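Local coordinates for SusD-like carbohydrate binding protein (Bacteroides vulgatus, PDB 3LEW), which probably binds carbohydrate at the outer membrane, as a SusD-family protein thought to take part in nutrient uptake, at residues L132-P144 and C462-D474. Residues are numbered along the deposited sequence; the frame is centred on the assembly and turned at random.
Sequences LASCYSFAIDKDP and CPNSKYYLYRITD
With CG anti to its own carbonyl carbon (chi1 -61°), Phe138 swings its ring toward 462-474, and Leu469, turned about chi1 in the same sense, crosses it at about a right angle. Leu469 CD1 sits over the centre of one ring face, 3.7 Å from the Phe138 centroid, a CH-pi contact, while Asn464 CB lies over the opposite face near the rim. At the ring's edge, near its plane, Phe138 CE1 comes 3.3 Å from Ser465 O, with Lys466 N also nearby. Leu469 CD2, the other branch, rests 3.5 Å from Ser137 O.

Two residues before Phe138, Tyr136 offers its ring to Tyr470: Tyr470 CB stands 3.5 Å from the Tyr136 centroid, almost on the ring normal, and Leu132 CD2 covers the other face. The two tyrosine rings meet obliquely. Tyr470 also lies beside Cys135, whose SG makes an oblique sulfur-aromatic contact with its ring. Between these groups Tyr470 N donates to Cys135 O at 2.9 Å, tying the loop before helix 474-479 to the last turn of helix 111-135.

Two waters complete the junction. One accepts a hydrogen bond from Tyr136 OH (2.6 Å) and donates one to Arg471 O; Tyr136 OH is also hydrogen-bonded to Ser86 OG of helix 81-103. The second accepts from Ala139 N and donates to Asn464 OD1 (2.7 Å), while Asn464 ND2 turns to Gln416. Replacing Tyr136 with leucine would probably leave Tyr470 CB without an aromatic face and that first water without its phenol donor.

The contact thus joins the end of helix 111-135 and its following loop to the loop leading into helix 474-479, chiefly through CH-pi and apolar packing; one backbone bond and two water bridges cross this largely buried interface, with Ser86 and Gln416 sharing its polar atoms.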
loop_
_atom_site.group_PDB
_atom_site.type_symbol
_atom_site.label_atom_id
_atom_site.label_comp_id
_atom_site.label_asym_id
_atom_site.label_seq_id
_atom_site.Cartn_x
_atom_site.Cartn_y
_atom_site.Cartn_z
ATOM N N LEU A 132 -0.284 -10.681 -3.744
ATOM C CA LEU A 132 -0.609 -11.991 -3.199
ATOM C C LEU A 132 0.498 -12.466 -2.270
ATOM O O LEU A 132 0.216 -12.863 -1.106
ATOM C CB LEU A 132 -0.896 -12.992 -4.327
ATOM C CG LEU A 132 -2.195 -12.737 -5.106
ATOM C CD1 LEU A 132 -2.230 -13.517 -6.478
ATOM C CD2 LEU A 132 -3.442 -13.069 -4.280
ATOM N N ALA A 133 1.759 -12.385 -2.716
ATOM C CA ALA A 133 2.883 -12.874 -1.935
ATOM C C ALA A 133 3.043 -12.153 -0.596
ATOM O O ALA A 133 3.365 -12.762 0.407
ATOM C CB ALA A 133 4.185 -12.735 -2.732
ATOM N N SER A 134 2.830 -10.842 -0.611
ATOM C CA SER A 134 3.098 -9.999 0.569
ATOM C C SER A 134 1.991 -9.970 1.602
ATOM O O SER A 134 2.251 -9.525 2.728
ATOM C CB SER A 134 3.458 -8.565 0.136
ATOM O OG SER A 134 2.412 -7.916 -0.577
ATOM N N CYS A 135 0.764 -10.392 1.263
ATOM C CA CYS A 135 -0.426 -10.313 2.115
ATOM C C CYS A 135 -1.035 -11.667 2.540
ATOM O O CYS A 135 -1.760 -11.733 3.497
ATOM C CB CYS A 135 -1.531 -9.573 1.360
ATOM S SG CYS A 135 -1.222 -7.815 1.129
ATOM N N TYR A 136 -0.810 -12.722 1.751
ATOM C CA TYR A 136 -1.485 -14.023 1.949
ATOM C C TYR A 136 -0.645 -15.110 2.642
ATOM O O TYR A 136 -1.100 -16.272 2.801
ATOM C CB TYR A 136 -2.004 -14.558 0.596
ATOM C CG TYR A 136 -3.218 -13.835 0.068
ATOM C CD1 TYR A 136 -3.137 -12.515 -0.426
ATOM C CD2 TYR A 136 -4.466 -14.413 0.148
ATOM C CE1 TYR A 136 -4.268 -11.808 -0.902
ATOM C CE2 TYR A 136 -5.594 -13.726 -0.304
ATOM C CZ TYR A 136 -5.482 -12.413 -0.813
ATOM O OH TYR A 136 -6.593 -11.814 -1.252
ATOM N N SER A 137 0.565 -14.747 3.047
ATOM C CA SER A 137 1.455 -15.653 3.750
ATOM C C SER A 137 2.302 -14.822 4.720
ATOM O O SER A 137 2.528 -13.619 4.518
ATOM C CB SER A 137 2.415 -16.327 2.787
ATOM O OG SER A 137 1.800 -17.001 1.686
ATOM N N PHE A 138 2.794 -15.478 5.752
ATOM C CA PHE A 138 3.827 -14.880 6.599
ATOM C C PHE A 138 5.136 -14.723 5.804
ATOM O O PHE A 138 5.261 -15.191 4.639
ATOM C CB PHE A 138 4.059 -15.702 7.887
ATOM C CG PHE A 138 2.841 -15.801 8.754
ATOM C CD1 PHE A 138 2.242 -14.645 9.252
ATOM C CD2 PHE A 138 2.282 -17.031 9.059
ATOM C CE1 PHE A 138 1.133 -14.712 10.069
ATOM C CE2 PHE A 138 1.152 -17.120 9.860
ATOM C CZ PHE A 138 0.593 -15.951 10.388
ATOM N N ALA A 139 6.065 -13.988 6.398
ATOM C CA ALA A 139 7.345 -13.625 5.739
ATOM C C ALA A 139 8.006 -14.834 5.078
ATOM O O ALA A 139 7.935 -15.975 5.575
ATOM C CB ALA A 139 8.294 -12.996 6.737
ATOM N N ILE A 140 8.694 -14.558 3.975
ATOM C CA ILE A 140 9.392 -15.597 3.230
ATOM C C ILE A 140 10.451 -16.321 4.084
ATOM O O ILE A 140 10.751 -17.491 3.834
ATOM C CB ILE A 140 9.962 -14.969 1.923
ATOM C CG1 ILE A 140 10.353 -16.046 0.944
ATOM C CG2 ILE A 140 11.145 -14.053 2.218
ATOM C CD1 ILE A 140 10.810 -15.515 -0.439
ATOM N N ASP A 141 11.020 -15.653 5.091
ATOM C CA ASP A 141 11.997 -16.294 5.962
ATOM C C ASP A 141 11.378 -16.905 7.217
ATOM O O ASP A 141 12.064 -17.572 7.964
ATOM C CB ASP A 141 13.174 -15.367 6.330
ATOM C CG ASP A 141 12.760 -14.152 7.137
ATOM O OD1 ASP A 141 11.660 -13.620 6.916
ATOM O OD2 ASP A 141 13.584 -13.714 7.982
ATOM N N LYS A 142 10.072 -16.736 7.398
ATOM C CA LYS A 142 9.343 -17.391 8.473
ATOM C C LYS A 142 9.073 -18.828 8.020
ATOM O O LYS A 142 9.443 -19.772 8.698
ATOM C CB LYS A 142 8.058 -16.640 8.749
ATOM C CG LYS A 142 7.284 -17.094 9.952
ATOM C CD LYS A 142 6.323 -18.229 9.690
ATOM C CE LYS A 142 5.203 -18.283 10.766
ATOM N NZ LYS A 142 4.466 -19.609 10.680
ATOM N N ASP A 143 8.494 -18.989 6.825
ATOM C CA ASP A 143 8.190 -20.308 6.256
ATOM C C ASP A 143 8.295 -20.171 4.693
ATOM O O ASP A 143 7.250 -19.871 4.088
ATOM C CB ASP A 143 6.743 -20.616 6.785
ATOM C CG ASP A 143 6.240 -22.033 6.510
ATOM O OD1 ASP A 143 6.914 -22.732 5.734
ATOM O OD2 ASP A 143 5.142 -22.437 7.062
ATOM N N PRO A 144 9.449 -20.410 4.048
ATOM C CA PRO A 144 9.431 -20.183 2.599
ATOM C C PRO A 144 8.556 -21.100 1.766
ATOM O O PRO A 144 8.263 -20.785 0.619
ATOM C CB PRO A 144 10.907 -20.359 2.183
ATOM C CG PRO A 144 11.541 -21.087 3.274
ATOM C CD PRO A 144 10.786 -20.804 4.534
ATOM N N CYS A 462 1.097 -10.060 18.803
ATOM C CA CYS A 462 2.363 -10.781 18.699
ATOM C C CYS A 462 2.760 -10.849 17.219
ATOM O O CYS A 462 1.950 -10.561 16.329
ATOM C CB CYS A 462 2.197 -12.195 19.272
ATOM S SG CYS A 462 1.088 -13.269 18.386
ATOM N N PRO A 463 4.030 -11.190 16.936
ATOM C CA PRO A 463 4.377 -11.439 15.555
ATOM C C PRO A 463 3.680 -12.675 14.970
ATOM O O PRO A 463 3.292 -13.609 15.669
ATOM C CB PRO A 463 5.912 -11.677 15.606
ATOM C CG PRO A 463 6.342 -11.182 16.939
ATOM C CD PRO A 463 5.187 -11.355 17.841
ATOM N N ASN A 464 3.512 -12.652 13.660
ATOM C CA ASN A 464 3.084 -13.828 12.931
ATOM C C ASN A 464 1.727 -14.361 13.394
ATOM O O ASN A 464 1.513 -15.582 13.524
ATOM C CB ASN A 464 4.146 -14.912 13.004
ATOM C CG ASN A 464 5.482 -14.508 12.378
ATOM O OD1 ASN A 464 5.545 -13.747 11.406
ATOM N ND2 ASN A 464 6.570 -15.042 12.941
ATOM N N SER A 465 0.808 -13.450 13.650
ATOM C CA SER A 465 -0.566 -13.819 14.037
ATOM C C SER A 465 -1.419 -14.142 12.831
ATOM O O SER A 465 -1.348 -13.443 11.823
ATOM C CB SER A 465 -1.210 -12.644 14.798
ATOM O OG SER A 465 -2.591 -12.870 15.079
ATOM N N LYS A 466 -2.306 -15.128 12.993
ATOM C CA LYS A 466 -3.362 -15.393 12.012
ATOM C C LYS A 466 -4.168 -14.157 11.660
ATOM O O LYS A 466 -4.677 -14.057 10.565
ATOM C CB LYS A 466 -4.319 -16.506 12.516
ATOM C CG LYS A 466 -5.253 -16.120 13.633
ATOM C CD LYS A 466 -5.935 -17.368 14.250
ATOM C CE LYS A 466 -7.002 -16.969 15.271
ATOM N NZ LYS A 466 -7.642 -18.150 15.980
ATOM N N TYR A 467 -4.283 -13.213 12.586
ATOM C CA TYR A 467 -5.079 -12.020 12.331
ATOM C C TYR A 467 -4.457 -11.048 11.309
ATOM O O TYR A 467 -5.125 -10.114 10.859
ATOM C CB TYR A 467 -5.413 -11.302 13.642
ATOM C CG TYR A 467 -6.362 -12.081 14.517
ATOM C CD1 TYR A 467 -7.724 -12.127 14.214
ATOM C CD2 TYR A 467 -5.915 -12.770 15.670
ATOM C CE1 TYR A 467 -8.612 -12.849 14.994
ATOM C CE2 TYR A 467 -6.801 -13.486 16.454
ATOM C CZ TYR A 467 -8.148 -13.525 16.107
ATOM O OH TYR A 467 -9.057 -14.180 16.894
ATOM N N TYR A 468 -3.182 -11.260 10.961
ATOM C CA TYR A 468 -2.508 -10.398 10.003
ATOM C C TYR A 468 -2.747 -10.785 8.548
ATOM O O TYR A 468 -2.522 -9.977 7.689
ATOM C CB TYR A 468 -1.001 -10.388 10.250
ATOM C CG TYR A 468 -0.539 -9.875 11.603
ATOM C CD1 TYR A 468 -1.266 -8.900 12.305
ATOM C CD2 TYR A 468 0.712 -10.237 12.112
ATOM C CE1 TYR A 468 -0.825 -8.429 13.532
ATOM C CE2 TYR A 468 1.157 -9.785 13.383
ATOM C CZ TYR A 468 0.402 -8.835 14.060
ATOM O OH TYR A 468 0.820 -8.337 15.299
ATOM N N LEU A 469 -3.108 -12.039 8.268
ATOM C CA LEU A 469 -3.088 -12.469 6.853
ATOM C C LEU A 469 -4.390 -12.347 6.099
ATOM O O LEU A 469 -5.480 -12.656 6.640
ATOM C CB LEU A 469 -2.594 -13.906 6.742
ATOM C CG LEU A 469 -1.237 -14.243 7.320
ATOM C CD1 LEU A 469 -0.927 -15.769 7.011
ATOM C CD2 LEU A 469 -0.196 -13.328 6.765
ATOM N N TYR A 470 -4.290 -11.943 4.831
ATOM C CA TYR A 470 -5.431 -12.094 3.915
ATOM C C TYR A 470 -5.605 -13.601 3.651
ATOM O O TYR A 470 -4.650 -14.391 3.821
ATOM C CB TYR A 470 -5.211 -11.369 2.605
ATOM C CG TYR A 470 -5.330 -9.839 2.661
ATOM C CD1 TYR A 470 -4.482 -9.065 3.442
ATOM C CD2 TYR A 470 -6.218 -9.184 1.821
ATOM C CE1 TYR A 470 -4.549 -7.621 3.427
ATOM C CE2 TYR A 470 -6.308 -7.791 1.809
ATOM C CZ TYR A 470 -5.483 -7.022 2.620
ATOM O OH TYR A 470 -5.593 -5.634 2.533
ATOM N N ARG A 471 -6.832 -13.998 3.368
ATOM C CA ARG A 471 -7.222 -15.402 3.225
ATOM C C ARG A 471 -7.814 -15.754 1.872
ATOM O O ARG A 471 -8.619 -15.050 1.296
ATOM C CB ARG A 471 -8.256 -15.725 4.306
ATOM C CG ARG A 471 -7.720 -15.473 5.714
ATOM C CD ARG A 471 -8.709 -15.881 6.783
ATOM N NE ARG A 471 -8.937 -17.325 6.800
ATOM C CZ ARG A 471 -9.665 -17.972 7.701
ATOM N NH1 ARG A 471 -10.274 -17.309 8.688
ATOM N NH2 ARG A 471 -9.789 -19.311 7.620
ATOM N N ILE A 472 -7.424 -16.914 1.368
ATOM C CA ILE A 472 -8.098 -17.502 0.222
ATOM C C ILE A 472 -9.596 -17.567 0.557
ATOM O O ILE A 472 -10.001 -17.897 1.706
ATOM C CB ILE A 472 -7.507 -18.888 -0.092
ATOM C CG1 ILE A 472 -6.016 -18.755 -0.454
ATOM C CG2 ILE A 472 -8.318 -19.560 -1.174
ATOM C CD1 ILE A 472 -5.178 -20.033 -0.426
ATOM N N THR A 473 -10.424 -17.200 -0.419
ATOM C CA THR A 473 -11.889 -17.120 -0.218
ATOM C C THR A 473 -12.554 -18.461 -0.017
ATOM O O THR A 473 -12.048 -19.509 -0.489
ATOM C CB THR A 473 -12.576 -16.444 -1.409
ATOM O OG1 THR A 473 -12.346 -17.205 -2.603
ATOM C CG2 THR A 473 -12.080 -14.963 -1.573
ATOM N N ASP A 474 -13.708 -18.433 0.637
ATOM C CA ASP A 474 -14.543 -19.620 0.755
ATOM C C ASP A 474 -14.901 -20.201 -0.626
ATOM O O ASP A 474 -14.909 -21.445 -0.803
ATOM C CB ASP A 474 -15.830 -19.320 1.521
ATOM C CG ASP A 474 -15.602 -19.186 3.039
ATOM O OD1 ASP A 474 -14.552 -19.608 3.590
ATOM O OD2 ASP A 474 -16.508 -18.652 3.679
HETATM O O HOH W 1 -8.859 -12.989 -0.548
HETATM O O HOH W 2 5.225 -12.815 8.891
#